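Local coordinates for AB hydrolase-1 domain-containing protein (Parabacteroides distasonis, PDB 4Q34) that probably works as an esterase or a related hydrolase of the alpha/beta-hydrolase family, its natural substrate not being established, at residues T151-Y156 and G178-W183; D158-L163 and G170-H175; H294-F299 and D303-E308. All blocks are in the same frame, centred on the assembly; numbering follows the deposited sequence. Where two conformers were deposited one is given.

Interaction 1: T151-Y156 and G178-W183; sequences TDFEVY and GGPVGW
The first turns of two helices meet here, 153-167 and 178-185, with the backbones closest at Phe153 and Val181, whose CA atoms are 5.8 Å apart. So close an approach leaves the side chains to meet beside it: Phe153 and Tyr156 from one helix, Pro180 and Val181 from the other. The far end of the Phe153 ring meets the proline: CE2 is 3.7 Å from Pro180 CB, and CZ lies 3.8 Å from Pro180 CG. The two side chains cross obliquely, with CB and CG of the proline against CE2 and CZ of the phenyl ring. Setting CG of Phe153 anti to its own carbonyl carbon (chi1 -67°) directs the ring toward Pro180. Proline is tolerated at the third position of helix 178-185 because an N-H in the first turn has no helical carbonyl four residues back to bond.

Val181 sends its CG2 methyl, anti to its carbonyl carbon, between the two aromatic residues; it comes to 3.9 Å from CD2 of Tyr156, near the plane of that ring and at its edge. Were Phe153 replaced by an alanine, Pro180 CB and CG would probably lose their aromatic partner and a gap would open beside the Val181 methyl. The helix start is fixed by Asp152 as N-cap: its OD1 accepts from Val155 N at 3.3 Å and an N-H...O angle of 159°, and a weak bond comes from Glu154 N.

Around this apolar seam, Tyr156 also touches Gln88 and Thr147 in loops, and Arg90 lies against Asp152 and Val155. On another side of helix 178-185 Trp183 meets Trp272 of helix 257-277, while Val181 also touches Tyr160, which packs on strand 170-175.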
ATOM      1  N   THR A 151      18.684   1.931   3.353  1.00 23.16           N
ATOM      2  CA  THR A 151      18.328   0.989   4.373  1.00 22.63           C
ATOM      3  C   THR A 151      18.842   1.555   5.690  1.00 25.02           C
ATOM      4  O   THR A 151      20.030   1.905   5.787  1.00 22.97           O
ATOM      5  CB  THR A 151      19.014  -0.348   4.097  1.00 25.67           C
ATOM      6  OG1 THR A 151      18.550  -0.833   2.837  1.00 29.28           O
ATOM      7  CG2 THR A 151      18.708  -1.325   5.173  1.00 22.63           C
ATOM      8  N   ASP A 152      17.968   1.657   6.694  1.00 22.42           N
ATOM      9  CA  ASP A 152      18.351   2.151   8.015  1.00 19.65           C
ATOM     10  C   ASP A 152      17.489   1.444   9.066  1.00 20.57           C
ATOM     11  O   ASP A 152      16.334   1.805   9.209  1.00 20.31           O
ATOM     12  CB  ASP A 152      18.228   3.701   8.067  1.00 19.96           C
ATOM     13  CG  ASP A 152      18.756   4.280   9.341  1.00 22.04           C
ATOM     14  OD1 ASP A 152      18.719   3.574  10.369  1.00 23.21           O
ATOM     15  OD2 ASP A 152      19.272   5.436   9.344  1.00 23.37           O
ATOM     16  N   PHE A 153      18.071   0.476   9.792  1.00 18.35           N
ATOM     17  CA  PHE A 153      17.319  -0.348  10.757  1.00 19.81           C
ATOM     18  C   PHE A 153      16.848   0.514  11.952  1.00 19.22           C
ATOM     19  O   PHE A 153      15.840   0.190  12.579  1.00 18.18           O
ATOM     20  CB  PHE A 153      18.143  -1.534  11.294  1.00 21.71           C
ATOM     21  CG  PHE A 153      18.470  -2.592  10.282  1.00 23.58           C
ATOM     22  CD1 PHE A 153      17.795  -2.683   9.056  1.00 25.55           C
ATOM     23  CD2 PHE A 153      19.483  -3.535  10.565  1.00 27.01           C
ATOM     24  CE1 PHE A 153      18.109  -3.678   8.128  1.00 29.05           C
ATOM     25  CE2 PHE A 153      19.790  -4.545   9.650  1.00 28.70           C
ATOM     26  CZ  PHE A 153      19.091  -4.616   8.425  1.00 27.34           C
ATOM     27  N   GLU A 154      17.546   1.600  12.243  1.00 20.08           N
ATOM     28  CA  GLU A 154      17.109   2.501  13.301  1.00 20.06           C
ATOM     29  C   GLU A 154      15.793   3.172  12.905  1.00 18.61           C
ATOM     30  O   GLU A 154      14.815   3.180  13.692  1.00 18.69           O
ATOM     31  CB  GLU A 154      18.154   3.585  13.612  1.00 21.31           C
ATOM     32  CG  GLU A 154      17.671   4.601  14.648  1.00 23.55           C
ATOM     33  CD  GLU A 154      18.722   5.605  15.071  1.00 31.80           C
ATOM     34  OE1 GLU A 154      19.680   5.794  14.291  1.00 31.49           O
ATOM     35  OE2 GLU A 154      18.602   6.194  16.185  1.00 26.14           O
ATOM     36  N   VAL A 155      15.734   3.648  11.658  1.00 18.42           N
ATOM     37  CA  VAL A 155      14.543   4.336  11.128  1.00 19.29           C
ATOM     38  C   VAL A 155      13.381   3.325  11.059  1.00 17.67           C
ATOM     39  O   VAL A 155      12.261   3.609  11.434  1.00 17.39           O
ATOM     40  CB  VAL A 155      14.829   4.949   9.746  1.00 20.85           C
ATOM     41  CG1 VAL A 155      13.553   5.464   9.104  1.00 19.16           C
ATOM     42  CG2 VAL A 155      15.852   6.083   9.850  1.00 21.48           C
ATOM     43  N   TYR A 156      13.683   2.111  10.601  1.00 16.78           N
ATOM     44  CA  TYR A 156      12.647   1.093  10.446  1.00 15.97           C
ATOM     45  C   TYR A 156      12.109   0.676  11.788  1.00 17.16           C
ATOM     46  O   TYR A 156      10.880   0.633  12.020  1.00 16.56           O
ATOM     47  CB  TYR A 156      13.203  -0.131   9.694  1.00 17.14           C
ATOM     48  CG  TYR A 156      13.709   0.048   8.271  1.00 17.80           C
ATOM     49  CD1 TYR A 156      13.402   1.186   7.480  1.00 18.00           C
ATOM     50  CD2 TYR A 156      14.431  -0.968   7.669  1.00 18.98           C
ATOM     51  CE1 TYR A 156      13.845   1.304   6.186  1.00 18.60           C
ATOM     52  CE2 TYR A 156      14.909  -0.840   6.377  1.00 17.38           C
ATOM     53  CZ  TYR A 156      14.605   0.273   5.630  1.00 18.77           C
ATOM     54  OH  TYR A 156      15.002   0.379   4.324  1.00 18.75           O
ATOM     55  N   GLY A 178      13.316  -8.161   7.981  1.00 19.66           N
ATOM     56  CA  GLY A 178      12.393  -7.960   9.108  1.00 22.63           C
ATOM     57  C   GLY A 178      12.943  -8.551  10.414  1.00 21.96           C
ATOM     58  O   GLY A 178      12.566  -8.122  11.497  1.00 19.29           O
ATOM     59  N   GLY A 179      13.806  -9.572  10.301  1.00 19.72           N
ATOM     60  CA  GLY A 179      14.505 -10.179  11.445  1.00 18.04           C
ATOM     61  C   GLY A 179      15.221  -9.141  12.305  1.00 16.82           C
ATOM     62  O   GLY A 179      14.801  -8.928  13.448  1.00 19.59           O
ATOM     63  N   PRO A 180      16.263  -8.497  11.760  1.00 18.94           N
ATOM     64  CA  PRO A 180      16.968  -7.464  12.519  1.00 19.15           C
ATOM     65  C   PRO A 180      16.118  -6.236  12.799  1.00 18.12           C
ATOM     66  O   PRO A 180      16.385  -5.542  13.776  1.00 19.98           O
ATOM     67  CB  PRO A 180      18.195  -7.137  11.671  1.00 22.02           C
ATOM     68  CG  PRO A 180      17.921  -7.739  10.344  1.00 21.49           C
ATOM     69  CD  PRO A 180      17.046  -8.911  10.579  1.00 19.66           C
ATOM     70  N   VAL A 181      15.109  -5.962  11.987  1.00 17.70           N
ATOM     71  CA  VAL A 181      14.165  -4.912  12.373  1.00 17.14           C
ATOM     72  C   VAL A 181      13.519  -5.305  13.704  1.00 16.38           C
ATOM     73  O   VAL A 181      13.455  -4.515  14.607  1.00 18.64           O
ATOM     74  CB  VAL A 181      13.145  -4.584  11.278  1.00 17.15           C
ATOM     75  CG1 VAL A 181      12.094  -3.632  11.781  1.00 20.25           C
ATOM     76  CG2 VAL A 181      13.866  -4.017  10.054  1.00 17.07           C
ATOM     77  N   GLY A 182      13.041  -6.547  13.784  1.00 16.22           N
ATOM     78  CA  GLY A 182      12.511  -7.131  14.995  1.00 16.49           C
ATOM     79  C   GLY A 182      13.478  -7.065  16.167  1.00 16.05           C
ATOM     80  O   GLY A 182      13.106  -6.621  17.275  1.00 17.38           O
ATOM     81  N   TRP A 183      14.739  -7.448  15.940  1.00 18.04           N
ATOM     82  CA  TRP A 183      15.702  -7.499  17.032  1.00 16.78           C
ATOM     83  C   TRP A 183      15.951  -6.085  17.567  1.00 18.74           C
ATOM     84  O   TRP A 183      16.094  -5.912  18.775  1.00 20.57           O
ATOM     85  CB  TRP A 183      17.026  -8.184  16.682  1.00 17.79           C
ATOM     86  CG  TRP A 183      16.942  -9.461  15.930  1.00 16.52           C
ATOM     87  CD1 TRP A 183      17.751  -9.825  14.915  1.00 19.36           C
ATOM     88  CD2 TRP A 183      16.022 -10.555  16.118  1.00 16.93           C
ATOM     89  NE1 TRP A 183      17.406 -11.062  14.435  1.00 17.92           N
ATOM     90  CE2 TRP A 183      16.331 -11.524  15.149  1.00 17.52           C
ATOM     91  CE3 TRP A 183      14.938 -10.794  16.965  1.00 17.64           C
ATOM     92  CZ2 TRP A 183      15.620 -12.718  15.018  1.00 19.69           C
ATOM     93  CZ3 TRP A 183      14.258 -11.994  16.860  1.00 18.81           C
ATOM     94  CH2 TRP A 183      14.576 -12.930  15.873  1.00 20.08           C
TER

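Interaction 2: D158-L163 and G170-H175; sequences DAYAAL and GVFITH
Tyr160 and Phe172 join a helix to the central sheet in the beta-alpha-beta crossover of the alpha/beta-hydrolase fold, in which helix 153-167 belongs to the connection between the parallel strands 83-87 and 170-175 and strand 49-52 lies between the two. The helix and strand are 9.3 Å apart at their nearest CA atoms, those of Tyr160 and Phe172, and two aromatic side chains bridge the distance.

The leading corner of the phenylalanine ring comes over one face of the tyrosine ring, nearer its rim than its middle. Phe172 CZ is 3.3 Å from Tyr160 CD1, a tight contact, and 3.5 Å from Tyr160 CG; beside it Phe172 CE1 lies 3.7 Å from Tyr160 CE1. The ring planes are inclined at 50° and the centroids are 4.9 Å apart, an oblique pairing. Phe172 is brought up to the helix by its first torsion, which sets CG anti to the backbone N (chi1 -154°). Thr174, two residues on and therefore on the same side of the strand, lays its CG2 methyl 3.8 Å above the centre of one face of the Phe172 ring. Large flat side chains suit this place: each spans part of the helix-to-strand distance, and the carbon surfaces of the two rings meet.

More aromatic and aliphatic groups close in around the pair. Phe164, a turn further along the same helix, packs edge-to-face with Phe172, and Ala52 of strand 49-52 touches both rings, its small methyl allowing them to come close to the strand. Strand 170-175 itself runs inside the sheet, parallel to 49-52 on one flank and 192-198 on the other, while Thr185 of helix 178-185 borders both rings.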
ATOM      1  N   ASP A 158      12.372   2.242  14.644  1.00 17.85           N
ATOM      2  CA  ASP A 158      11.666   3.305  15.332  1.00 17.57           C
ATOM      3  C   ASP A 158      10.166   3.348  15.004  1.00 16.52           C
ATOM      4  O   ASP A 158       9.347   3.644  15.857  1.00 17.60           O
ATOM      5  CB  ASP A 158      12.258   4.695  15.018  1.00 18.85           C
ATOM      6  CG  ASP A 158      13.524   5.019  15.813  1.00 21.09           C
ATOM      7  OD1 ASP A 158      13.889   4.332  16.762  1.00 22.76           O
ATOM      8  OD2 ASP A 158      14.166   6.021  15.439  1.00 23.53           O
ATOM      9  N   ALA A 159       9.821   3.137  13.758  1.00 16.54           N
ATOM     10  CA  ALA A 159       8.419   3.218  13.366  1.00 16.25           C
ATOM     11  C   ALA A 159       7.665   2.023  13.933  1.00 16.39           C
ATOM     12  O   ALA A 159       6.548   2.155  14.407  1.00 16.39           O
ATOM     13  CB  ALA A 159       8.280   3.322  11.885  1.00 16.25           C
ATOM     14  N   TYR A 160       8.268   0.839  13.926  1.00 15.63           N
ATOM     15  CA  TYR A 160       7.574  -0.301  14.516  1.00 16.45           C
ATOM     16  C   TYR A 160       7.428  -0.158  16.041  1.00 15.36           C
ATOM     17  O   TYR A 160       6.383  -0.540  16.582  1.00 16.72           O
ATOM     18  CB  TYR A 160       8.234  -1.621  14.177  1.00 15.43           C
ATOM     19  CG  TYR A 160       7.952  -2.111  12.796  1.00 15.62           C
ATOM     20  CD1 TYR A 160       6.771  -2.821  12.513  1.00 17.12           C
ATOM     21  CD2 TYR A 160       8.900  -1.970  11.748  1.00 15.36           C
ATOM     22  CE1 TYR A 160       6.499  -3.318  11.253  1.00 16.15           C
ATOM     23  CE2 TYR A 160       8.635  -2.475  10.467  1.00 17.39           C
ATOM     24  CZ  TYR A 160       7.439  -3.177  10.233  1.00 16.49           C
ATOM     25  OH  TYR A 160       7.149  -3.683   8.970  1.00 17.64           O
ATOM     26  N   ALA A 161       8.414   0.448  16.710  1.00 16.32           N
ATOM     27  CA  ALA A 161       8.264   0.736  18.142  1.00 17.44           C
ATOM     28  C   ALA A 161       7.096   1.692  18.403  1.00 17.25           C
ATOM     29  O   ALA A 161       6.333   1.485  19.366  1.00 16.29           O
ATOM     30  CB  ALA A 161       9.529   1.285  18.719  1.00 19.18           C
ATOM     31  N   ALA A 162       6.947   2.702  17.552  1.00 17.46           N
ATOM     32  CA  ALA A 162       5.854   3.677  17.662  1.00 19.13           C
ATOM     33  C   ALA A 162       4.511   2.958  17.477  1.00 19.51           C
ATOM     34  O   ALA A 162       3.545   3.240  18.187  1.00 19.15           O
ATOM     35  CB  ALA A 162       6.014   4.800  16.647  1.00 20.01           C
ATOM     36  N   LEU A 163       4.491   1.961  16.608  1.00 16.46           N
ATOM     37  CA  LEU A 163       3.274   1.194  16.399  1.00 16.81           C
ATOM     38  C   LEU A 163       2.913   0.348  17.613  1.00 17.69           C
ATOM     39  O   LEU A 163       1.763   0.356  18.043  1.00 18.91           O
ATOM     40  CB  LEU A 163       3.437   0.266  15.198  1.00 16.42           C
ATOM     41  CG  LEU A 163       2.264  -0.672  14.904  1.00 17.70           C
ATOM     42  CD1 LEU A 163       0.948   0.102  14.781  1.00 18.89           C
ATOM     43  CD2 LEU A 163       2.594  -1.488  13.630  1.00 17.74           C
ATOM     44  N   GLY A 170       1.622  -6.776  21.920  1.00 20.88           N
ATOM     45  CA  GLY A 170       1.318  -7.625  20.760  1.00 19.10           C
ATOM     46  C   GLY A 170       2.462  -8.533  20.407  1.00 17.31           C
ATOM     47  O   GLY A 170       3.493  -8.564  21.058  1.00 18.28           O
ATOM     48  N   VAL A 171       2.265  -9.261  19.344  1.00 17.14           N
ATOM     49  CA  VAL A 171       3.229 -10.222  18.865  1.00 17.33           C
ATOM     50  C   VAL A 171       3.758  -9.725  17.529  1.00 16.75           C
ATOM     51  O   VAL A 171       2.981  -9.293  16.663  1.00 18.19           O
ATOM     52  CB  VAL A 171       2.562 -11.609  18.657  1.00 18.06           C
ATOM     53  CG1 VAL A 171       3.541 -12.601  18.069  1.00 19.62           C
ATOM     54  CG2 VAL A 171       1.963 -12.114  19.950  1.00 19.14           C
ATOM     55  N   PHE A 172       5.086  -9.825  17.348  1.00 16.91           N
ATOM     56  CA  PHE A 172       5.767  -9.322  16.158  1.00 16.68           C
ATOM     57  C   PHE A 172       6.140 -10.521  15.302  1.00 16.09           C
ATOM     58  O   PHE A 172       6.838 -11.434  15.780  1.00 17.86           O
ATOM     59  CB  PHE A 172       7.014  -8.512  16.534  1.00 17.69           C
ATOM     60  CG  PHE A 172       7.457  -7.463  15.529  1.00 15.91           C
ATOM     61  CD1 PHE A 172       6.697  -7.084  14.438  1.00 16.63           C
ATOM     62  CD2 PHE A 172       8.662  -6.798  15.737  1.00 15.79           C
ATOM     63  CE1 PHE A 172       7.114  -6.084  13.575  1.00 18.36           C
ATOM     64  CE2 PHE A 172       9.088  -5.791  14.872  1.00 15.84           C
ATOM     65  CZ  PHE A 172       8.331  -5.451  13.777  1.00 15.33           C
ATOM     66  N   ILE A 173       5.615 -10.533  14.082  1.00 15.89           N
ATOM     67  CA  ILE A 173       5.872 -11.612  13.116  0.50 16.51           C
ATOM     68  C   ILE A 173       6.685 -10.991  11.988  1.00 17.94           C
ATOM     69  O   ILE A 173       6.181 -10.107  11.306  1.00 17.95           O
ATOM     70  CB  ILE A 173       4.585 -12.204  12.507  0.50 16.37           C
ATOM     71  CG1 ILE A 173       3.504 -12.404  13.587  0.50 16.82           C
ATOM     72  CG2 ILE A 173       4.898 -13.508  11.761  0.50 16.82           C
ATOM     73  CD1 ILE A 173       3.894 -13.403  14.640  0.50 17.64           C
ATOM     74  N   THR A 174       7.912 -11.476  11.781  1.00 17.07           N
ATOM     75  CA  THR A 174       8.856 -10.859  10.865  1.00 16.68           C
ATOM     76  C   THR A 174       9.345 -11.814   9.802  1.00 17.88           C
ATOM     77  O   THR A 174       9.203 -13.044   9.911  1.00 17.12           O
ATOM     78  CB  THR A 174      10.067 -10.249  11.600  1.00 16.91           C
ATOM     79  OG1 THR A 174      10.908 -11.270  12.141  1.00 17.20           O
ATOM     80  CG2 THR A 174       9.606  -9.288  12.732  1.00 17.84           C
ATOM     81  N   HIS A 175       9.928 -11.219   8.763  1.00 18.99           N
ATOM     82  CA  HIS A 175      10.487 -11.962   7.648  1.00 18.00           C
ATOM     83  C   HIS A 175      11.798 -11.370   7.147  1.00 17.51           C
ATOM     84  O   HIS A 175      11.862 -10.201   6.827  1.00 18.02           O
ATOM     85  CB  HIS A 175       9.493 -11.910   6.484  1.00 17.53           C
ATOM     86  CG  HIS A 175       9.894 -12.753   5.317  1.00 17.38           C
ATOM     87  ND1 HIS A 175       9.688 -12.368   4.015  1.00 20.30           N
ATOM     88  CD2 HIS A 175      10.450 -13.989   5.259  1.00 20.02           C
ATOM     89  CE1 HIS A 175      10.155 -13.292   3.203  1.00 20.96           C
ATOM     90  NE2 HIS A 175      10.574 -14.309   3.933  1.00 19.95           N
TER

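Interaction 3: H294-F299 and D303-E308; sequences HGNTHF and DLNNIE
Asn296 and Asp303 meet in a buried polar cluster that ties the loop after strand 283-287 to the turn leading into helix 306-319. Both hydrogens of Asn296 ND2 are used: one goes to Asp303 OD2 at 2.7 Å, on the anti lone pair, and the other to Asn305 OD1 at 2.8 Å, in the carbonyl plane. Asn305 answers through ND2, which donates to Asn296 OD1 at 3.1 Å and nearly straight, 173°. The two amides thus form a reciprocal pair, with planes 24° apart, for which asparagine's adjoining donor and acceptor are well suited.

Asp303 takes bonds on each oxygen. OD2 also accepts from Thr297 N at 2.9 Å, while OD1 receives the Thr297 hydroxyl at 2.6 Å on its syn lone pair. Thr297 OG1, set between its backbone N and carbonyl carbon (chi1 72°), accepts in turn from Phe299 N at 3.0 Å, an ST turn. Asp303 N makes a weak bond to Phe299 O. Three donors shared by the carboxylate would probably stabilise its negative charge.

Next in the chain, His298 ND1 is hydrogen-bonded to Glu199 OE1, an arrangement consistent with the family's catalytic triad, and Phe299 packs edge-to-face with His175 of strand 170-175.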
ATOM      1  N   HIS A 294       7.708 -30.170   3.811  1.00 24.26           N
ATOM      2  CA  HIS A 294       8.785 -30.271   2.828  1.00 24.37           C
ATOM      3  C   HIS A 294       8.524 -29.316   1.678  1.00 24.92           C
ATOM      4  O   HIS A 294       7.364 -29.093   1.319  1.00 25.44           O
ATOM      5  CB  HIS A 294       8.899 -31.712   2.337  1.00 26.95           C
ATOM      6  CG  HIS A 294       9.132 -32.685   3.458  1.00 28.99           C
ATOM      7  ND1 HIS A 294      10.391 -32.980   3.940  1.00 32.69           N
ATOM      8  CD2 HIS A 294       8.261 -33.364   4.247  1.00 32.06           C
ATOM      9  CE1 HIS A 294      10.288 -33.841   4.939  1.00 32.77           C
ATOM     10  NE2 HIS A 294       9.005 -34.081   5.151  1.00 33.50           N
ATOM     11  N   GLY A 295       9.595 -28.742   1.114  1.00 22.21           N
ATOM     12  CA  GLY A 295       9.481 -27.957  -0.102  1.00 19.16           C
ATOM     13  C   GLY A 295       9.286 -26.452   0.086  1.00 19.98           C
ATOM     14  O   GLY A 295       9.028 -25.745  -0.884  1.00 19.63           O
ATOM     15  N   ASN A 296       9.358 -25.984   1.304  1.00 20.33           N
ATOM     16  CA  ASN A 296       9.216 -24.558   1.505  1.00 19.44           C
ATOM     17  C   ASN A 296      10.372 -23.748   0.958  1.00 20.55           C
ATOM     18  O   ASN A 296      11.525 -24.175   0.974  1.00 21.21           O
ATOM     19  CB  ASN A 296       8.950 -24.218   2.993  1.00 21.59           C
ATOM     20  CG  ASN A 296       7.568 -24.612   3.423  1.00 21.75           C
ATOM     21  OD1 ASN A 296       7.348 -25.663   4.069  1.00 20.96           O
ATOM     22  ND2 ASN A 296       6.593 -23.807   3.005  1.00 20.45           N
ATOM     23  N   THR A 297       9.993 -22.566   0.467  1.00 18.82           N
ATOM     24  CA  THR A 297      10.859 -21.550  -0.069  1.00 18.29           C
ATOM     25  C   THR A 297      11.189 -20.564   1.073  1.00 18.81           C
ATOM     26  O   THR A 297      10.905 -20.789   2.230  1.00 18.48           O
ATOM     27  CB  THR A 297      10.161 -20.812  -1.251  1.00 17.62           C
ATOM     28  OG1 THR A 297       9.111 -19.954  -0.719  1.00 15.74           O
ATOM     29  CG2 THR A 297       9.584 -21.810  -2.252  1.00 21.19           C
ATOM     30  N   HIS A 298      11.857 -19.491   0.715  1.00 19.24           N
ATOM     31  CA  HIS A 298      12.135 -18.389   1.628  1.00 18.45           C
ATOM     32  C   HIS A 298      10.877 -17.695   2.085  1.00 18.96           C
ATOM     33  O   HIS A 298      10.970 -17.007   3.045  1.00 18.79           O
ATOM     34  CB  HIS A 298      13.054 -17.413   0.922  1.00 19.87           C
ATOM     35  CG  HIS A 298      13.354 -16.167   1.686  1.00 20.08           C
ATOM     36  ND1 HIS A 298      14.010 -16.182   2.896  1.00 20.10           N
ATOM     37  CD2 HIS A 298      13.198 -14.870   1.355  1.00 21.90           C
ATOM     38  CE1 HIS A 298      14.168 -14.937   3.318  1.00 20.65           C
ATOM     39  NE2 HIS A 298      13.671 -14.125   2.400  1.00 20.00           N
ATOM     40  N   PHE A 299       9.736 -17.903   1.407  1.00 18.12           N
ATOM     41  CA  PHE A 299       8.434 -17.329   1.848  1.00 15.97           C
ATOM     42  C   PHE A 299       7.427 -18.406   2.302  1.00 16.46           C
ATOM     43  O   PHE A 299       6.423 -18.635   1.619  1.00 16.48           O
ATOM     44  CB  PHE A 299       7.747 -16.550   0.744  1.00 16.40           C
ATOM     45  CG  PHE A 299       8.413 -15.288   0.342  1.00 16.77           C
ATOM     46  CD1 PHE A 299       9.586 -15.300  -0.362  1.00 17.61           C
ATOM     47  CD2 PHE A 299       7.823 -14.068   0.567  1.00 17.54           C
ATOM     48  CE1 PHE A 299      10.205 -14.139  -0.743  1.00 18.33           C
ATOM     49  CE2 PHE A 299       8.420 -12.893   0.158  1.00 18.29           C
ATOM     50  CZ  PHE A 299       9.637 -12.933  -0.495  1.00 18.84           C
ATOM     51  N   ASP A 303       3.683 -19.933   0.589  1.00 17.73           N
ATOM     52  CA  ASP A 303       3.870 -21.196  -0.137  1.00 17.33           C
ATOM     53  C   ASP A 303       2.548 -21.994  -0.219  1.00 18.60           C
ATOM     54  O   ASP A 303       1.589 -21.697   0.491  1.00 18.91           O
ATOM     55  CB  ASP A 303       4.933 -22.040   0.561  1.00 18.89           C
ATOM     56  CG  ASP A 303       6.356 -21.573   0.291  1.00 16.71           C
ATOM     57  OD1 ASP A 303       6.629 -20.785  -0.655  1.00 19.72           O
ATOM     58  OD2 ASP A 303       7.232 -22.013   1.064  1.00 18.88           O
ATOM     59  N   LEU A 304       2.534 -23.050  -1.035  1.00 18.97           N
ATOM     60  CA  LEU A 304       1.325 -23.869  -1.235  1.00 20.17           C
ATOM     61  C   LEU A 304       0.812 -24.494   0.028  1.00 19.47           C
ATOM     62  O   LEU A 304      -0.399 -24.708   0.124  1.00 22.26           O
ATOM     63  CB  LEU A 304       1.560 -24.962  -2.279  1.00 19.50           C
ATOM     64  CG  LEU A 304       1.817 -24.426  -3.698  1.00 20.81           C
ATOM     65  CD1 LEU A 304       2.235 -25.602  -4.594  1.00 23.84           C
ATOM     66  CD2 LEU A 304       0.586 -23.740  -4.276  1.00 21.22           C
ATOM     67  N   ASN A 305       1.695 -24.780   0.988  1.00 18.78           N
ATOM     68  CA  ASN A 305       1.301 -25.404   2.265  1.00 19.74           C
ATOM     69  C   ASN A 305       1.222 -24.372   3.389  1.00 19.33           C
ATOM     70  O   ASN A 305       1.462 -24.699   4.558  1.00 18.82           O
ATOM     71  CB  ASN A 305       2.307 -26.512   2.651  1.00 21.96           C
ATOM     72  CG  ASN A 305       3.719 -25.990   2.850  1.00 21.97           C
ATOM     73  OD1 ASN A 305       4.029 -24.833   2.549  1.00 21.99           O
ATOM     74  ND2 ASN A 305       4.575 -26.822   3.412  1.00 21.80           N
ATOM     75  N   ASN A 306       0.920 -23.134   3.039  1.00 19.08           N
ATOM     76  CA  ASN A 306       0.973 -22.064   4.034  1.00 17.64           C
ATOM     77  C   ASN A 306      -0.034 -22.220   5.178  1.00 19.33           C
ATOM     78  O   ASN A 306       0.183 -21.702   6.274  1.00 19.12           O
ATOM     79  CB  ASN A 306       0.909 -20.667   3.424  1.00 17.65           C
ATOM     80  CG  ASN A 306      -0.444 -20.313   2.827  1.00 18.83           C
ATOM     81  OD1 ASN A 306      -1.244 -21.151   2.470  1.00 18.40           O
ATOM     82  ND2 ASN A 306      -0.696 -18.998   2.728  1.00 16.66           N
ATOM     83  N   ILE A 307      -1.116 -22.955   4.932  1.00 19.58           N
ATOM     84  CA  ILE A 307      -2.049 -23.223   6.025  1.00 19.62           C
ATOM     85  C   ILE A 307      -1.369 -24.087   7.094  1.00 20.12           C
ATOM     86  O   ILE A 307      -1.527 -23.888   8.286  1.00 21.01           O
ATOM     87  CB  ILE A 307      -3.388 -23.820   5.513  1.00 21.89           C
ATOM     88  CG1 ILE A 307      -4.124 -22.779   4.633  1.00 23.02           C
ATOM     89  CG2 ILE A 307      -4.236 -24.296   6.691  1.00 24.09           C
ATOM     90  CD1 ILE A 307      -5.339 -23.290   3.862  1.00 28.50           C
ATOM     91  N   GLU A 308      -0.644 -25.108   6.664  1.00 20.00           N
ATOM     92  CA  GLU A 308       0.121 -25.942   7.576  0.50 20.69           C
ATOM     93  C   GLU A 308       1.171 -25.100   8.290  1.00 19.00           C
ATOM     94  O   GLU A 308       1.441 -25.306   9.471  1.00 19.31           O
ATOM     95  CB  GLU A 308       0.800 -27.112   6.830  0.50 22.24           C
ATOM     96  CG  GLU A 308      -0.176 -28.019   6.086  0.50 27.18           C
ATOM     97  CD  GLU A 308       0.522 -29.152   5.341  0.50 31.02           C
ATOM     98  OE1 GLU A 308       1.281 -29.907   5.961  0.50 37.57           O
ATOM     99  OE2 GLU A 308       0.301 -29.288   4.125  0.50 37.58           O
TER

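Interactions 1 and 2 share helix 153-167, and interaction 2 is nested within the chain loop closed by interaction 1. Val181 CG1 packs 3.6 Å from Tyr160 CD2, and Gly182, lacking a side chain, lets its CA come within 3.7 Å of Phe172 CE2. Their chemistry is apolar, helix against helix in interaction 1, which reaches the surface at Phe153, and helix against strand in the wholly buried interaction 2. Interaction 3, buried except at His294, has its centre about 25 Å from that of interaction 1 and about 23 Å from that of interaction 2; it orders irregular loop by hydrogen bonds. It touches interaction 2 where His175 NE2 lies 2.9 Å from His298 O, a probable hydrogen bond, near the fold's usual nucleophile elbow.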